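Local coordinates for protein inactive glucansucrase (Lactobacillus reuteri, PDB 5JBD) that is an inactive glucansucrase of glycoside hydrolase family 70, a TIM-barrel protein that binds calcium, at residues Leu256-Phe261 against Glu746-Asn751. Numbering follows the deposited sequence.
Sequences LNWEYF and EDIVMN. With CA (calcium ion), chain C.
Trp-258 and Ile-748 make the central apolar pair of this contact. CG1 of Ile-748 sits over one face of the indole, 4.0 Å from the centroid of the six-membered ring and 20° off its normal, a CH-pi contact. CB of Trp-258 already points toward 746-751, and with CG anti to the backbone N (chi1 -165°) the benzo end reaches that segment. CD1 of Ile-748 continues on to CG of Glu-259, 3.5 Å away, the two side chains crossing nearly at right angles. At the ring's rim, Met-750 CG packs 4.0 Å from Trp-258 CZ3.

Polar atoms meet carbon or sulfur here. The Val-749 carbonyl O lies in the plane of the indole at its edge, 3.3 Å from Trp-258 CH2, while NE1 donates elsewhere, to the carbonyl of Arg-712. Glu-259 OE2 stands 3.9 Å from Met-750 SD.

Beyond the packing, Asn-751 OD1 binds the calcium at 2.3 Å, alongside Asp-243 and the carbonyls of Glu-237 and Asn-287; a water on the metal also donates to Asn-751 O. The chain leaving strand 743-748 leads straight to this calcium ligand, and helix 249-263 packs against the strand's end as the outer helices of a TIM barrel do.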
loop_
_atom_site.group_PDB
_atom_site.type_symbol
_atom_site.label_atom_id
_atom_site.label_comp_id
_atom_site.label_asym_id
_atom_site.label_seq_id
_atom_site.Cartn_x
_atom_site.Cartn_y
_atom_site.Cartn_z
ATOM N N LEU A 256 8.974 15.770 -6.980
ATOM C CA LEU A 256 9.562 16.895 -6.257
ATOM C C LEU A 256 8.508 17.948 -5.946
ATOM O O LEU A 256 8.449 18.439 -4.815
ATOM C CB LEU A 256 10.735 17.510 -7.033
ATOM C CG LEU A 256 11.944 16.605 -7.219
ATOM C CD1 LEU A 256 12.957 17.241 -8.147
ATOM C CD2 LEU A 256 12.591 16.286 -5.885
ATOM N N ASN A 257 7.677 18.269 -6.938
ATOM C CA ASN A 257 6.506 19.142 -6.753
ATOM C C ASN A 257 5.606 18.656 -5.622
ATOM O O ASN A 257 5.209 19.431 -4.755
ATOM C CB ASN A 257 5.686 19.221 -8.049
ATOM C CG ASN A 257 4.715 20.378 -8.048
ATOM O OD1 ASN A 257 5.093 21.510 -8.355
ATOM N ND2 ASN A 257 3.461 20.109 -7.699
ATOM N N TRP A 258 5.285 17.367 -5.657
ATOM C CA TRP A 258 4.393 16.730 -4.681
ATOM C C TRP A 258 4.981 16.754 -3.268
ATOM O O TRP A 258 4.287 17.051 -2.289
ATOM C CB TRP A 258 4.130 15.280 -5.105
ATOM C CG TRP A 258 2.983 14.581 -4.426
ATOM C CD1 TRP A 258 1.894 15.148 -3.833
ATOM C CD2 TRP A 258 2.784 13.164 -4.345
ATOM N NE1 TRP A 258 1.046 14.176 -3.369
ATOM C CE2 TRP A 258 1.567 12.950 -3.678
ATOM C CE3 TRP A 258 3.525 12.061 -4.763
ATOM C CZ2 TRP A 258 1.074 11.670 -3.407
ATOM C CZ3 TRP A 258 3.030 10.790 -4.514
ATOM C CH2 TRP A 258 1.813 10.605 -3.847
ATOM N N GLU A 259 6.271 16.442 -3.173
ATOM C CA GLU A 259 6.985 16.498 -1.893
ATOM C C GLU A 259 6.998 17.910 -1.317
ATOM O O GLU A 259 6.705 18.101 -0.133
ATOM C CB GLU A 259 8.404 15.957 -2.065
ATOM C CG GLU A 259 8.440 14.452 -2.342
ATOM C CD GLU A 259 9.664 13.992 -3.110
ATOM O OE1 GLU A 259 10.677 14.722 -3.121
ATOM O OE2 GLU A 259 9.604 12.904 -3.733
ATOM N N TYR A 260 7.263 18.900 -2.177
ATOM C CA TYR A 260 7.264 20.295 -1.761
ATOM C C TYR A 260 5.878 20.704 -1.226
ATOM O O TYR A 260 5.774 21.397 -0.209
ATOM C CB TYR A 260 7.718 21.218 -2.912
ATOM C CG TYR A 260 7.711 22.684 -2.535
ATOM C CD1 TYR A 260 8.748 23.244 -1.785
ATOM C CD2 TYR A 260 6.637 23.501 -2.880
ATOM C CE1 TYR A 260 8.720 24.579 -1.408
ATOM C CE2 TYR A 260 6.604 24.838 -2.520
ATOM C CZ TYR A 260 7.635 25.371 -1.791
ATOM O OH TYR A 260 7.572 26.701 -1.446
ATOM N N PHE A 261 4.826 20.247 -1.901
ATOM C CA PHE A 261 3.438 20.511 -1.487
ATOM C C PHE A 261 3.143 19.962 -0.097
ATOM O O PHE A 261 2.657 20.676 0.785
ATOM C CB PHE A 261 2.486 19.890 -2.521
ATOM C CG PHE A 261 1.022 19.973 -2.173
ATOM C CD1 PHE A 261 0.304 21.143 -2.382
ATOM C CD2 PHE A 261 0.345 18.849 -1.698
ATOM C CE1 PHE A 261 -1.057 21.209 -2.092
ATOM C CE2 PHE A 261 -1.014 18.907 -1.417
ATOM C CZ PHE A 261 -1.714 20.092 -1.604
ATOM N N GLU A 746 4.210 12.142 6.513
ATOM C CA GLU A 746 3.128 11.660 5.644
ATOM C C GLU A 746 3.630 10.461 4.878
ATOM O O GLU A 746 4.778 10.418 4.437
ATOM C CB GLU A 746 2.652 12.752 4.658
ATOM C CG GLU A 746 1.705 12.298 3.544
ATOM C CD GLU A 746 0.350 11.749 4.005
ATOM O OE1 GLU A 746 0.227 11.215 5.145
ATOM O OE2 GLU A 746 -0.600 11.817 3.183
ATOM N N ASP A 747 2.751 9.482 4.755
ATOM C CA ASP A 747 2.940 8.317 3.916
ATOM C C ASP A 747 2.825 8.777 2.470
ATOM O O ASP A 747 1.726 9.086 2.011
ATOM C CB ASP A 747 1.841 7.289 4.244
ATOM C CG ASP A 747 2.249 5.862 3.974
ATOM O OD1 ASP A 747 2.950 5.628 2.973
ATOM O OD2 ASP A 747 1.849 4.969 4.781
ATOM N N ILE A 748 3.949 8.833 1.764
ATOM C CA ILE A 748 3.985 9.303 0.366
ATOM C C ILE A 748 4.038 8.072 -0.527
ATOM O O ILE A 748 4.798 7.143 -0.251
ATOM C CB ILE A 748 5.126 10.324 0.082
ATOM C CG1 ILE A 748 4.981 10.912 -1.336
ATOM C CG2 ILE A 748 6.526 9.724 0.289
ATOM C CD1 ILE A 748 5.934 12.045 -1.628
ATOM N N VAL A 749 3.225 8.081 -1.589
ATOM C CA VAL A 749 2.907 6.870 -2.351
ATOM C C VAL A 749 3.176 7.089 -3.836
ATOM O O VAL A 749 2.264 7.440 -4.591
ATOM C CB VAL A 749 1.435 6.460 -2.145
ATOM C CG1 VAL A 749 1.122 5.135 -2.850
ATOM C CG2 VAL A 749 1.130 6.360 -0.656
ATOM N N MET A 750 4.433 6.874 -4.245
ATOM C CA MET A 750 4.859 7.075 -5.642
ATOM C C MET A 750 4.670 5.861 -6.547
ATOM O O MET A 750 4.814 5.992 -7.762
ATOM C CB MET A 750 6.322 7.541 -5.712
ATOM C CG MET A 750 6.540 8.966 -5.216
ATOM S SD MET A 750 8.269 9.517 -5.170
ATOM C CE MET A 750 8.781 8.849 -3.571
ATOM N N ASN A 751 4.335 4.692 -6.001
ATOM C CA ASN A 751 4.375 3.490 -6.823
ATOM C C ASN A 751 3.209 3.389 -7.794
ATOM O O ASN A 751 3.429 3.035 -8.952
ATOM C CB ASN A 751 4.426 2.214 -6.011
ATOM C CG ASN A 751 4.491 0.977 -6.897
ATOM O OD1 ASN A 751 5.484 0.740 -7.610
ATOM N ND2 ASN A 751 3.421 0.192 -6.881
HETATM CA CA CA C . 6.651 0.383 -9.527
HETATM O O HOH W 1 6.225 2.746 -9.719
#